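Local coordinates for glucose-binding protein (Thermus thermophilus HB27, PDB 2B3F), which binds glucose or galactose and probably delivers the sugar to a membrane transport system as its solute-binding component, at residues F6-G11 against Q64-M69; G14-A19 against P310-I315; N117-N122 against L276-G281; G271-L276 against N340-S345. All coordinates share one frame; numbering follows the deposited sequence.

Contact 1: F6-G11 against Q64-M69; sequences FSWWAG and QVHAGM. With GAL (beta-D-galactopyranose), chain G.
Gln64 reaches from strand 62-66 into a slot between the indoles of Trp8 and Trp9, and nearly every atom of its side chain finds a neighbour there. Its CB rests against the backbone of strand 2-7, close to Phe6 O and Ser7 CA. With CG anti to the backbone N (chi1 -178°) and the chain extended beyond it, the amide is carried straight between the two rings. CG makes a CH-pi contact with Trp8, 4.2 Å from the centroid of its six-membered ring. CD then lies between Trp8 CE3 and Trp9 CE2. OE1 accepts a nearly straight bond from Trp8 N at 2.9 Å, while NE2 sits over the Trp8 face, 3.3 Å from Trp8 CZ2, and bonds to Asp278 OD1. The amide is stacked on Trp8 with the planes 17° apart, and is tilted more steeply against Trp9, at 33°. The parallel strands are joined by Gln64 N to Phe6 O at 2.8 Å. His66, held by Glu70 through ND1, takes the edge of Trp8 toward its face in an offset edge-to-face pair and gives its NE2 to galactose O2 at 2.8 Å. Trp9 NE1 donates to galactose O3 at 3.0 Å and Trp8 NE1 to O5 at 3.3 Å. Bonded at both amide ends between indoles, Gln64 lines the pocket without a hydrogen bond to galactose, and should help fix how both tryptophans present their N-H groups.

Contact 2: G14-A19 against P310-I315; sequences GPALEA and PLKGSI. With GAL (beta-D-galactopyranose), chain G.
Ala16 of helix 15-27 packs on Leu311 and Lys312 in the last turn of helix 302-312, a small helix-to-helix contact beside the sugar pocket of this periplasmic binding protein fold. The closest approach of the backbones is at Ala16 and Leu311, whose CA atoms are 5.2 Å apart, and the methyl side chains of the first helix allow such nearness.

The apolar contacts come in two groups. Leu311 turns its CB toward the Ala16 backbone and methyl, with Ala16 CB and Leu311 CB 4.1 Å apart. Its CG stands anti to the carbonyl carbon (chi1 -65°), and from there CD1 extends along the neighbouring helix to Ala19 CB at 3.6 Å and past the carbonyl of Pro15. The second group is made by the aliphatic part of Lys312. Ala16 CB lies 3.7 Å from Lys312 CB and 3.9 Å from Lys312 CD, so that one methyl supports the root and the middle of the lysine chain.

Polar interactions begin where that chain leaves the alanine. Bends at chi2 (71°) and chi4 (64°) steer the ammonium away from helix 15-27, past Trp9 and Trp244, toward the ligand. There NZ bonds to His119 NE2, which helps to define its position. Gly313, with positive phi, ends the helix directly after this lysine. At the tip of the chain, Lys312 NZ donates to its other partner, galactose O3, at 2.9 Å.

Contact 3: N117-N122 against L276-G281; sequences NIHRSN and LSDSFG. With GAL (beta-D-galactopyranose), chain G.
Asn117 and Asp278 meet by two bonds, the amide and carboxylate planes turned 48° from each other. Asn117 ND2 donates almost straight to the anti lone pair of Asp278 OD2 at 2.9 Å, while Asn117 OD1 takes Asp278 N in its carbonyl plane at 2.8 Å. The amide thus grips both the backbone and the carboxylate of a residue that binds the ligand: Asp278 OD1 accepts from galactose O2 and Asp278 OD2 from O3, each at 2.6 Å. His119 stands nearly perpendicular to that carboxylate, at 82°, and brings its CD2 edge to 3.5 Å from Asp278 OD2. Its ring is held by Asp243 at ND1 and by Lys312 at NE2. Leu276 leans over the root of this histidine, with Leu276 CG 3.6 Å from His119 CB, and CD1 goes on to border the sugar at O2. In the backbone, His119 and Leu276 form an antiparallel hydrogen-bonded pair, and Ser277 OG donates to Asn117 O at 2.7 Å. Short strand 119-120 is thereby joined to the long strand 272-280, which strand 62-66 also flanks, with His66 touching Leu276 and Asp278; helix 99-105 covers Ile118 and Ser277 through Leu101.

Contact 4: G271-L276 against N340-S345; sequences GVFMML and NRIVGS
Ile342 fits its two branches against separate neighbours on strand 272-276: CD1 lies beside the base of Phe273, 3.6 Å from Phe273 CB, and CG2 meets Met275 CG, also at 3.6 Å. Phe273 and Ile342 run side by side in the same direction, whereas Met275 crosses the isoleucine at about a right angle. Met275 CG takes the position between backbone N and carbonyl carbon (chi1 65°), which sets it close to Val343 O as well as to the isoleucine methyl. Gly344, its partner across the strands, adds no side chain to this face. Trp337 of helix 328-339 packs against Phe273, Met275 and Ile342.

The two strands are parallel neighbours in the mixed sheet of this solute-binding fold, twisted by 38°, and joined by alternating backbone bonds such as Phe273 N to Arg341 O at 2.8 Å.

On the other face Val343 is the bump. Its CG2 enters the hollow between Val272 and Met274, 3.9 Å from Val272 CG1 and 4.0 Å from Met274 CB. Extended through CG and SD, Met274 lays its chain over the Gly344-Ser345 backbone, and its one bend, at chi3 (-82°), brings CE near Gly344 O. Just before the strands begin, Asn340 packs its CB against Gly271 O at 3.3 Å, and one water accepts from both Asn340 ND2 and Gly271 N, the latter at 2.9 Å.

Overall arrangement
Galactose gathers contacts 1, 2 and 3, each of which is hydrogen-bonded to it, and Leu276 brings contact 4 into the wall of the same pocket. Strand 272-280 is the common thread: contacts 3 and 4 share Leu276 and have centres about 11 Å apart, and strand 62-66 of contact 1 lies next to it, with Val65 O and Ser279 OG 2.8 Å apart. Contact 2 enters from the helical side. Its Lys312 NZ comes 2.8 Å from His119 NE2 of contact 3, and Lys312 CE is 3.3 Å from Trp9 NE1 of contact 1. Contacts 2 and 4, with centres about 21 Å apart, do not touch.

Contact 1: F6-G11 against Q64-M69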
loop_
_atom_site.group_PDB
_atom_site.type_symbol
_atom_site.label_atom_id
_atom_site.label_comp_id
_atom_site.label_asym_id
_atom_site.label_seq_id
_atom_site.Cartn_x
_atom_site.Cartn_y
_atom_site.Cartn_z
ATOM N N PHE A 6 -2.012 -16.024 7.355
ATOM C CA PHE A 6 -3.190 -15.324 6.843
ATOM C C PHE A 6 -2.726 -14.062 6.104
ATOM O O PHE A 6 -1.927 -13.281 6.612
ATOM C CB PHE A 6 -4.111 -15.012 8.019
ATOM C CG PHE A 6 -5.461 -14.429 7.645
ATOM C CD1 PHE A 6 -6.607 -15.211 7.722
ATOM C CD2 PHE A 6 -5.588 -13.087 7.297
ATOM C CE1 PHE A 6 -7.871 -14.679 7.403
ATOM C CE2 PHE A 6 -6.860 -12.551 7.000
ATOM C CZ PHE A 6 -7.981 -13.362 7.058
ATOM N N SER A 7 -3.203 -13.864 4.877
ATOM C CA SER A 7 -2.795 -12.717 4.071
ATOM C C SER A 7 -3.815 -12.507 2.949
ATOM O O SER A 7 -4.772 -13.286 2.806
ATOM C CB SER A 7 -1.402 -12.928 3.451
ATOM O OG SER A 7 -1.441 -13.765 2.294
ATOM N N TRP A 8 -3.579 -11.473 2.155
ATOM C CA TRP A 8 -4.348 -11.299 0.915
ATOM C C TRP A 8 -3.512 -11.473 -0.333
ATOM O O TRP A 8 -3.866 -10.980 -1.427
ATOM C CB TRP A 8 -5.138 -9.988 0.934
ATOM C CG TRP A 8 -4.431 -8.702 0.990
ATOM C CD1 TRP A 8 -4.030 -7.921 -0.061
ATOM C CD2 TRP A 8 -4.157 -7.940 2.173
ATOM N NE1 TRP A 8 -3.494 -6.727 0.395
ATOM C CE2 TRP A 8 -3.572 -6.717 1.766
ATOM C CE3 TRP A 8 -4.344 -8.176 3.539
ATOM C CZ2 TRP A 8 -3.165 -5.742 2.685
ATOM C CZ3 TRP A 8 -3.942 -7.218 4.436
ATOM C CH2 TRP A 8 -3.363 -6.022 4.011
ATOM N N TRP A 9 -2.413 -12.224 -0.208
ATOM C CA TRP A 9 -1.528 -12.383 -1.324
ATOM C C TRP A 9 -1.916 -13.593 -2.190
ATOM O O TRP A 9 -1.174 -14.545 -2.363
ATOM C CB TRP A 9 -0.086 -12.429 -0.820
ATOM C CG TRP A 9 0.388 -11.105 -0.328
ATOM C CD1 TRP A 9 0.037 -9.855 -0.782
ATOM C CD2 TRP A 9 1.325 -10.896 0.732
ATOM N NE1 TRP A 9 0.702 -8.888 -0.060
ATOM C CE2 TRP A 9 1.503 -9.503 0.867
ATOM C CE3 TRP A 9 2.034 -11.756 1.573
ATOM C CZ2 TRP A 9 2.373 -8.954 1.804
ATOM C CZ3 TRP A 9 2.875 -11.204 2.536
ATOM C CH2 TRP A 9 3.056 -9.826 2.620
ATOM N N ALA A 10 -3.121 -13.514 -2.737
ATOM C CA ALA A 10 -3.677 -14.561 -3.577
ATOM C C ALA A 10 -3.311 -14.341 -5.034
ATOM O O ALA A 10 -2.954 -13.235 -5.462
ATOM C CB ALA A 10 -5.181 -14.558 -3.418
ATOM N N GLY A 11 -3.435 -15.413 -5.821
ATOM C CA GLY A 11 -3.267 -15.317 -7.237
ATOM C C GLY A 11 -1.909 -14.787 -7.596
ATOM O O GLY A 11 -0.884 -15.258 -7.056
ATOM N N GLN A 64 -1.078 -10.934 7.879
ATOM C CA GLN A 64 -0.607 -9.739 7.213
ATOM C C GLN A 64 -1.336 -8.509 7.763
ATOM O O GLN A 64 -2.566 -8.476 7.870
ATOM C CB GLN A 64 -0.871 -9.853 5.713
ATOM C CG GLN A 64 -0.384 -8.691 4.911
ATOM C CD GLN A 64 -0.823 -8.761 3.430
ATOM O OE1 GLN A 64 -1.374 -9.765 2.996
ATOM N NE2 GLN A 64 -0.562 -7.702 2.684
ATOM N N VAL A 65 -0.562 -7.507 8.139
ATOM C CA VAL A 65 -1.108 -6.296 8.720
ATOM C C VAL A 65 -0.201 -5.121 8.428
ATOM O O VAL A 65 1.022 -5.221 8.423
ATOM C CB VAL A 65 -1.334 -6.458 10.237
ATOM C CG1 VAL A 65 -0.033 -6.795 10.955
ATOM C CG2 VAL A 65 -2.041 -5.239 10.851
ATOM N N HIS A 66 -0.819 -3.985 8.163
ATOM C CA HIS A 66 -0.075 -2.802 7.863
ATOM C C HIS A 66 0.512 -2.143 9.099
ATOM O O HIS A 66 -0.182 -1.907 10.079
ATOM C CB HIS A 66 -0.948 -1.771 7.142
ATOM C CG HIS A 66 -1.258 -2.144 5.729
ATOM N ND1 HIS A 66 -2.539 -2.156 5.233
ATOM C CD2 HIS A 66 -0.452 -2.513 4.710
ATOM C CE1 HIS A 66 -2.510 -2.504 3.959
ATOM N NE2 HIS A 66 -1.256 -2.720 3.611
ATOM N N ALA A 67 1.778 -1.774 8.993
ATOM C CA ALA A 67 2.417 -0.999 10.065
ATOM C C ALA A 67 1.737 0.362 10.187
ATOM O O ALA A 67 1.420 1.007 9.176
ATOM C CB ALA A 67 3.890 -0.821 9.778
ATOM N N GLY A 68 1.533 0.793 11.425
ATOM C CA GLY A 68 0.951 2.100 11.714
ATOM C C GLY A 68 -0.400 1.959 12.388
ATOM O O GLY A 68 -0.643 1.003 13.123
ATOM N N MET A 69 -1.297 2.914 12.111
ATOM C CA MET A 69 -2.571 2.978 12.810
ATOM C C MET A 69 -3.481 1.815 12.526
ATOM O O MET A 69 -4.289 1.478 13.362
ATOM C CB MET A 69 -3.274 4.295 12.525
ATOM C CG MET A 69 -2.567 5.471 13.132
ATOM S SD MET A 69 -2.429 5.307 14.935
ATOM C CE MET A 69 -1.351 6.681 15.316
HETATM C C1 GAL G . -1.624 -3.362 -0.097
HETATM C C2 GAL G . -0.579 -4.350 0.439
HETATM C C3 GAL G . 0.310 -4.895 -0.670
HETATM C C4 GAL G . -0.526 -5.450 -1.825
HETATM C C5 GAL G . -1.606 -4.406 -2.201
HETATM C C6 GAL G . -2.541 -4.835 -3.343
HETATM O O1 GAL G . -2.475 -2.923 0.918
HETATM O O2 GAL G . 0.190 -3.705 1.467
HETATM O O3 GAL G . 1.152 -5.918 -0.161
HETATM O O4 GAL G . -1.076 -6.669 -1.399
HETATM O O5 GAL G . -2.394 -4.044 -1.093
HETATM O O6 GAL G . -3.422 -5.828 -2.911
#

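Contact 2: G14-A19 against P310-I315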
loop_
_atom_site.group_PDB
_atom_site.type_symbol
_atom_site.label_atom_id
_atom_site.label_comp_id
_atom_site.label_asym_id
_atom_site.label_seq_id
_atom_site.Cartn_x
_atom_site.Cartn_y
_atom_site.Cartn_z
ATOM N N GLY A 14 0.806 -13.754 -5.106
ATOM C CA GLY A 14 1.428 -14.785 -4.282
ATOM C C GLY A 14 2.904 -15.137 -4.464
ATOM O O GLY A 14 3.469 -15.726 -3.545
ATOM N N PRO A 15 3.504 -14.887 -5.656
ATOM C CA PRO A 15 4.907 -15.353 -5.841
ATOM C C PRO A 15 5.881 -15.050 -4.701
ATOM O O PRO A 15 6.600 -15.950 -4.250
ATOM C CB PRO A 15 5.338 -14.655 -7.126
ATOM C CG PRO A 15 4.054 -14.609 -7.935
ATOM C CD PRO A 15 2.981 -14.301 -6.915
ATOM N N ALA A 16 5.893 -13.808 -4.235
ATOM C CA ALA A 16 6.804 -13.432 -3.145
ATOM C C ALA A 16 6.541 -14.234 -1.866
ATOM O O ALA A 16 7.460 -14.774 -1.269
ATOM C CB ALA A 16 6.727 -11.928 -2.883
ATOM N N LEU A 17 5.283 -14.317 -1.438
ATOM C CA LEU A 17 4.928 -15.122 -0.291
ATOM C C LEU A 17 5.307 -16.597 -0.476
ATOM O O LEU A 17 5.766 -17.258 0.463
ATOM C CB LEU A 17 3.425 -15.025 -0.025
ATOM C CG LEU A 17 2.892 -15.909 1.093
ATOM C CD1 LEU A 17 3.491 -15.511 2.444
ATOM C CD2 LEU A 17 1.396 -15.843 1.143
ATOM N N GLU A 18 5.059 -17.119 -1.676
ATOM C CA GLU A 18 5.295 -18.527 -1.947
ATOM C C GLU A 18 6.788 -18.846 -1.836
ATOM O O GLU A 18 7.159 -19.902 -1.304
ATOM C CB GLU A 18 4.703 -18.899 -3.311
ATOM C CG GLU A 18 3.184 -18.979 -3.236
ATOM C CD GLU A 18 2.466 -18.639 -4.532
ATOM O OE1 GLU A 18 3.104 -18.710 -5.615
ATOM O OE2 GLU A 18 1.241 -18.279 -4.451
ATOM N N ALA A 19 7.619 -17.898 -2.270
ATOM C CA ALA A 19 9.079 -18.007 -2.147
ATOM C C ALA A 19 9.488 -18.029 -0.670
ATOM O O ALA A 19 10.349 -18.826 -0.271
ATOM C CB ALA A 19 9.753 -16.870 -2.870
ATOM N N PRO A 310 12.263 -8.794 -4.186
ATOM C CA PRO A 310 12.464 -8.638 -5.636
ATOM C C PRO A 310 11.299 -9.178 -6.506
ATOM O O PRO A 310 11.045 -8.649 -7.596
ATOM C CB PRO A 310 13.770 -9.409 -5.893
ATOM C CG PRO A 310 14.515 -9.319 -4.557
ATOM C CD PRO A 310 13.410 -9.453 -3.528
ATOM N N LEU A 311 10.622 -10.211 -6.029
ATOM C CA LEU A 311 9.433 -10.750 -6.712
ATOM C C LEU A 311 8.201 -9.853 -6.551
ATOM O O LEU A 311 7.339 -9.778 -7.438
ATOM C CB LEU A 311 9.101 -12.136 -6.175
ATOM C CG LEU A 311 10.152 -13.214 -6.447
ATOM C CD1 LEU A 311 9.871 -14.483 -5.622
ATOM C CD2 LEU A 311 10.160 -13.528 -7.943
ATOM N N LYS A 312 8.123 -9.184 -5.411
ATOM C CA LYS A 312 6.924 -8.427 -4.995
ATOM C C LYS A 312 6.789 -7.038 -5.605
ATOM O O LYS A 312 5.663 -6.568 -5.805
ATOM C CB LYS A 312 6.937 -8.290 -3.473
ATOM C CG LYS A 312 5.666 -7.756 -2.832
ATOM C CD LYS A 312 4.511 -8.704 -2.857
ATOM C CE LYS A 312 3.449 -8.268 -1.851
ATOM N NZ LYS A 312 2.885 -6.933 -2.227
ATOM N N GLY A 313 7.903 -6.351 -5.827
ATOM C CA GLY A 313 7.905 -4.975 -6.309
ATOM C C GLY A 313 8.169 -3.951 -5.203
ATOM O O GLY A 313 8.466 -2.801 -5.472
ATOM N N SER A 314 8.038 -4.394 -3.965
ATOM C CA SER A 314 8.420 -3.625 -2.786
ATOM C C SER A 314 9.932 -3.722 -2.621
ATOM O O SER A 314 10.587 -4.542 -3.256
ATOM C CB SER A 314 7.766 -4.197 -1.529
ATOM O OG SER A 314 7.751 -5.614 -1.517
ATOM N N ILE A 315 10.447 -2.892 -1.726
ATOM C CA ILE A 315 11.834 -2.996 -1.286
ATOM C C ILE A 315 11.845 -3.598 0.127
ATOM O O ILE A 315 10.816 -3.684 0.800
ATOM C CB ILE A 315 12.549 -1.617 -1.356
ATOM C CG1 ILE A 315 11.951 -0.634 -0.344
ATOM C CG2 ILE A 315 12.507 -1.082 -2.790
ATOM C CD1 ILE A 315 12.531 0.777 -0.340
HETATM C C1 GAL G . -1.624 -3.362 -0.097
HETATM C C2 GAL G . -0.579 -4.350 0.439
HETATM C C3 GAL G . 0.310 -4.895 -0.670
HETATM C C4 GAL G . -0.526 -5.450 -1.825
HETATM C C5 GAL G . -1.606 -4.406 -2.201
HETATM C C6 GAL G . -2.541 -4.835 -3.343
HETATM O O1 GAL G . -2.475 -2.923 0.918
HETATM O O2 GAL G . 0.190 -3.705 1.467
HETATM O O3 GAL G . 1.152 -5.918 -0.161
HETATM O O4 GAL G . -1.076 -6.669 -1.399
HETATM O O5 GAL G . -2.394 -4.044 -1.093
HETATM O O6 GAL G . -3.422 -5.828 -2.911
#

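Contact 3: N117-N122 against L276-G281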
loop_
_atom_site.group_PDB
_atom_site.type_symbol
_atom_site.label_atom_id
_atom_site.label_comp_id
_atom_site.label_asym_id
_atom_site.label_seq_id
_atom_site.Cartn_x
_atom_site.Cartn_y
_atom_site.Cartn_z
ATOM N N ASN A 117 8.650 -5.474 4.401
ATOM C CA ASN A 117 8.896 -4.686 3.223
ATOM C C ASN A 117 8.568 -3.213 3.431
ATOM O O ASN A 117 8.121 -2.786 4.513
ATOM C CB ASN A 117 8.085 -5.249 2.032
ATOM C CG ASN A 117 6.577 -5.078 2.202
ATOM O OD1 ASN A 117 6.116 -4.429 3.124
ATOM N ND2 ASN A 117 5.805 -5.664 1.281
ATOM N N ILE A 118 8.818 -2.460 2.380
ATOM C CA ILE A 118 8.311 -1.108 2.209
ATOM C C ILE A 118 7.732 -1.041 0.789
ATOM O O ILE A 118 8.419 -1.326 -0.191
ATOM C CB ILE A 118 9.423 -0.036 2.343
ATOM C CG1 ILE A 118 10.062 -0.069 3.741
ATOM C CG2 ILE A 118 8.898 1.339 2.022
ATOM C CD1 ILE A 118 9.198 0.405 4.873
ATOM N N HIS A 119 6.446 -0.695 0.684
ATOM C CA HIS A 119 5.863 -0.321 -0.596
ATOM C C HIS A 119 5.688 1.205 -0.661
ATOM O O HIS A 119 5.557 1.894 0.364
ATOM C CB HIS A 119 4.485 -0.981 -0.829
ATOM C CG HIS A 119 4.511 -2.362 -1.438
ATOM N ND1 HIS A 119 4.961 -2.619 -2.714
ATOM C CD2 HIS A 119 4.053 -3.545 -0.958
ATOM C CE1 HIS A 119 4.788 -3.906 -2.984
ATOM N NE2 HIS A 119 4.243 -4.488 -1.932
ATOM N N ARG A 120 5.660 1.709 -1.884
ATOM C CA ARG A 120 5.384 3.107 -2.178
ATOM C C ARG A 120 4.009 3.206 -2.841
ATOM O O ARG A 120 3.729 2.468 -3.801
ATOM C CB ARG A 120 6.411 3.638 -3.162
ATOM C CG ARG A 120 6.311 5.122 -3.370
ATOM C CD ARG A 120 7.468 5.632 -4.179
ATOM N NE ARG A 120 7.455 7.076 -4.264
ATOM C CZ ARG A 120 8.432 7.786 -4.813
ATOM N NH1 ARG A 120 9.474 7.175 -5.326
ATOM N NH2 ARG A 120 8.375 9.101 -4.830
ATOM N N SER A 121 3.197 4.130 -2.345
ATOM C CA SER A 121 1.860 4.348 -2.860
ATOM C C SER A 121 1.854 5.255 -4.100
ATOM O O SER A 121 1.132 4.974 -5.072
ATOM C CB SER A 121 0.965 4.952 -1.775
ATOM O OG SER A 121 -0.302 5.301 -2.324
ATOM N N ASN A 122 2.633 6.336 -4.064
ATOM C CA ASN A 122 2.512 7.412 -5.056
ATOM C C ASN A 122 3.413 7.210 -6.280
ATOM O O ASN A 122 4.383 7.979 -6.484
ATOM C CB ASN A 122 2.747 8.782 -4.398
ATOM C CG ASN A 122 4.154 8.935 -3.771
ATOM O OD1 ASN A 122 4.686 8.015 -3.145
ATOM N ND2 ASN A 122 4.752 10.106 -3.962
ATOM N N LEU A 276 4.040 2.528 2.875
ATOM C CA LEU A 276 3.281 1.590 3.682
ATOM C C LEU A 276 4.203 0.396 3.917
ATOM O O LEU A 276 5.222 0.251 3.221
ATOM C CB LEU A 276 1.996 1.136 2.944
ATOM C CG LEU A 276 2.239 0.517 1.569
ATOM C CD1 LEU A 276 1.631 -0.869 1.454
ATOM C CD2 LEU A 276 1.825 1.444 0.410
ATOM N N SER A 277 3.838 -0.461 4.853
ATOM C CA SER A 277 4.666 -1.625 5.153
ATOM C C SER A 277 3.806 -2.791 5.572
ATOM O O SER A 277 2.991 -2.669 6.479
ATOM C CB SER A 277 5.683 -1.288 6.256
ATOM O OG SER A 277 6.419 -2.446 6.606
ATOM N N ASP A 278 3.970 -3.911 4.865
ATOM C CA ASP A 278 3.364 -5.167 5.222
ATOM C C ASP A 278 4.181 -5.774 6.358
ATOM O O ASP A 278 5.405 -5.788 6.282
ATOM C CB ASP A 278 3.350 -6.106 4.019
ATOM C CG ASP A 278 2.440 -5.597 2.885
ATOM O OD1 ASP A 278 1.263 -5.311 3.202
ATOM O OD2 ASP A 278 2.915 -5.488 1.737
ATOM N N SER A 279 3.493 -6.241 7.387
ATOM C CA SER A 279 4.121 -6.796 8.580
ATOM C C SER A 279 3.333 -8.002 9.086
ATOM O O SER A 279 2.174 -8.211 8.711
ATOM C CB SER A 279 4.255 -5.688 9.646
ATOM O OG SER A 279 3.045 -5.386 10.290
ATOM N N PHE A 280 3.976 -8.800 9.945
ATOM C CA PHE A 280 3.344 -9.942 10.586
ATOM C C PHE A 280 3.590 -9.864 12.085
ATOM O O PHE A 280 4.699 -9.536 12.493
ATOM C CB PHE A 280 3.921 -11.252 10.059
ATOM C CG PHE A 280 3.478 -11.583 8.656
ATOM C CD1 PHE A 280 2.309 -12.309 8.433
ATOM C CD2 PHE A 280 4.233 -11.176 7.572
ATOM C CE1 PHE A 280 1.895 -12.610 7.125
ATOM C CE2 PHE A 280 3.836 -11.477 6.269
ATOM C CZ PHE A 280 2.642 -12.196 6.060
ATOM N N GLY A 281 2.572 -10.209 12.866
ATOM C CA GLY A 281 2.716 -10.308 14.309
ATOM C C GLY A 281 2.357 -11.665 14.854
ATOM O O GLY A 281 2.260 -12.654 14.120
HETATM C C1 GAL G . -1.624 -3.362 -0.097
HETATM C C2 GAL G . -0.579 -4.350 0.439
HETATM C C3 GAL G . 0.310 -4.895 -0.670
HETATM C C4 GAL G . -0.526 -5.450 -1.825
HETATM C C5 GAL G . -1.606 -4.406 -2.201
HETATM C C6 GAL G . -2.541 -4.835 -3.343
HETATM O O1 GAL G . -2.475 -2.923 0.918
HETATM O O2 GAL G . 0.190 -3.705 1.467
HETATM O O3 GAL G . 1.152 -5.918 -0.161
HETATM O O4 GAL G . -1.076 -6.669 -1.399
HETATM O O5 GAL G . -2.394 -4.044 -1.093
HETATM O O6 GAL G . -3.422 -5.828 -2.911
#

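Contact 4: G271-L276 against N340-S345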
loop_
_atom_site.group_PDB
_atom_site.type_symbol
_atom_site.label_atom_id
_atom_site.label_comp_id
_atom_site.label_asym_id
_atom_site.label_seq_id
_atom_site.Cartn_x
_atom_site.Cartn_y
_atom_site.Cartn_z
ATOM N N GLY A 271 9.898 13.893 -4.838
ATOM C CA GLY A 271 10.672 14.127 -3.634
ATOM C C GLY A 271 10.017 13.658 -2.347
ATOM O O GLY A 271 10.607 13.774 -1.265
ATOM N N VAL A 272 8.794 13.129 -2.464
ATOM C CA VAL A 272 8.054 12.624 -1.315
ATOM C C VAL A 272 7.711 11.170 -1.606
ATOM O O VAL A 272 7.272 10.831 -2.711
ATOM C CB VAL A 272 6.757 13.409 -1.045
ATOM C CG1 VAL A 272 6.064 12.893 0.231
ATOM C CG2 VAL A 272 7.044 14.895 -0.928
ATOM N N PHE A 273 7.932 10.321 -0.601
ATOM C CA PHE A 273 7.731 8.876 -0.718
ATOM C C PHE A 273 6.605 8.583 0.254
ATOM O O PHE A 273 6.766 8.700 1.468
ATOM C CB PHE A 273 9.045 8.174 -0.347
ATOM C CG PHE A 273 9.080 6.677 -0.575
ATOM C CD1 PHE A 273 10.063 6.122 -1.382
ATOM C CD2 PHE A 273 8.232 5.814 0.106
ATOM C CE1 PHE A 273 10.173 4.740 -1.564
ATOM C CE2 PHE A 273 8.337 4.419 -0.069
ATOM C CZ PHE A 273 9.309 3.884 -0.905
ATOM N N MET A 274 5.430 8.253 -0.284
ATOM C CA MET A 274 4.293 7.883 0.554
ATOM C C MET A 274 4.371 6.380 0.781
ATOM O O MET A 274 4.147 5.588 -0.142
ATOM C CB MET A 274 2.949 8.257 -0.102
ATOM C CG MET A 274 1.785 7.859 0.768
ATOM S SD MET A 274 0.174 8.329 0.070
ATOM C CE MET A 274 0.078 10.012 0.542
ATOM N N MET A 275 4.728 5.999 2.001
ATOM C CA MET A 275 5.053 4.608 2.285
ATOM C C MET A 275 3.911 3.850 2.929
ATOM O O MET A 275 2.952 4.438 3.455
ATOM C CB MET A 275 6.298 4.510 3.197
ATOM C CG MET A 275 6.112 5.089 4.573
ATOM S SD MET A 275 5.260 4.048 5.793
ATOM C CE MET A 275 6.435 2.698 6.037
ATOM N N LEU A 276 4.040 2.528 2.875
ATOM C CA LEU A 276 3.281 1.590 3.682
ATOM C C LEU A 276 4.203 0.396 3.917
ATOM O O LEU A 276 5.222 0.251 3.221
ATOM C CB LEU A 276 1.996 1.136 2.944
ATOM C CG LEU A 276 2.239 0.517 1.569
ATOM C CD1 LEU A 276 1.631 -0.869 1.454
ATOM C CD2 LEU A 276 1.825 1.444 0.410
ATOM N N ASN A 340 14.213 10.772 0.080
ATOM C CA ASN A 340 12.999 11.572 0.047
ATOM C C ASN A 340 12.433 11.885 1.426
ATOM O O ASN A 340 12.766 11.243 2.425
ATOM C CB ASN A 340 11.903 10.812 -0.726
ATOM C CG ASN A 340 12.133 10.763 -2.230
ATOM O OD1 ASN A 340 13.259 10.896 -2.734
ATOM N ND2 ASN A 340 11.050 10.547 -2.963
ATOM N N ARG A 341 11.546 12.872 1.473
ATOM C CA ARG A 341 10.689 13.089 2.614
ATOM C C ARG A 341 9.674 11.949 2.649
ATOM O O ARG A 341 9.075 11.646 1.617
ATOM C CB ARG A 341 9.949 14.415 2.438
ATOM C CG ARG A 341 8.815 14.669 3.391
ATOM C CD ARG A 341 9.289 15.064 4.764
ATOM N NE ARG A 341 8.178 15.262 5.697
ATOM C CZ ARG A 341 7.497 16.402 5.875
ATOM N NH1 ARG A 341 7.785 17.507 5.201
ATOM N NH2 ARG A 341 6.502 16.427 6.764
ATOM N N ILE A 342 9.494 11.344 3.818
ATOM C CA ILE A 342 8.599 10.193 3.977
ATOM C C ILE A 342 7.295 10.630 4.635
ATOM O O ILE A 342 7.291 11.332 5.652
ATOM C CB ILE A 342 9.245 9.075 4.843
ATOM C CG1 ILE A 342 10.629 8.688 4.318
ATOM C CG2 ILE A 342 8.340 7.854 4.919
ATOM C CD1 ILE A 342 10.672 8.349 2.888
ATOM N N VAL A 343 6.172 10.222 4.039
ATOM C CA VAL A 343 4.869 10.313 4.712
ATOM C C VAL A 343 4.188 8.957 4.569
ATOM O O VAL A 343 4.679 8.093 3.830
ATOM C CB VAL A 343 3.947 11.418 4.103
ATOM C CG1 VAL A 343 4.630 12.806 4.152
ATOM C CG2 VAL A 343 3.557 11.077 2.671
ATOM N N GLY A 344 3.069 8.794 5.269
ATOM C CA GLY A 344 2.376 7.505 5.302
ATOM C C GLY A 344 1.125 7.501 4.438
ATOM O O GLY A 344 0.467 8.533 4.254
ATOM N N SER A 345 0.808 6.309 3.944
ATOM C CA SER A 345 -0.458 6.043 3.250
ATOM C C SER A 345 -1.665 5.971 4.167
ATOM O O SER A 345 -1.602 5.411 5.260
ATOM C CB SER A 345 -0.333 4.719 2.490
ATOM O OG SER A 345 -1.553 4.347 1.858
HETATM O O HOH W 1 10.444 11.134 -5.491
#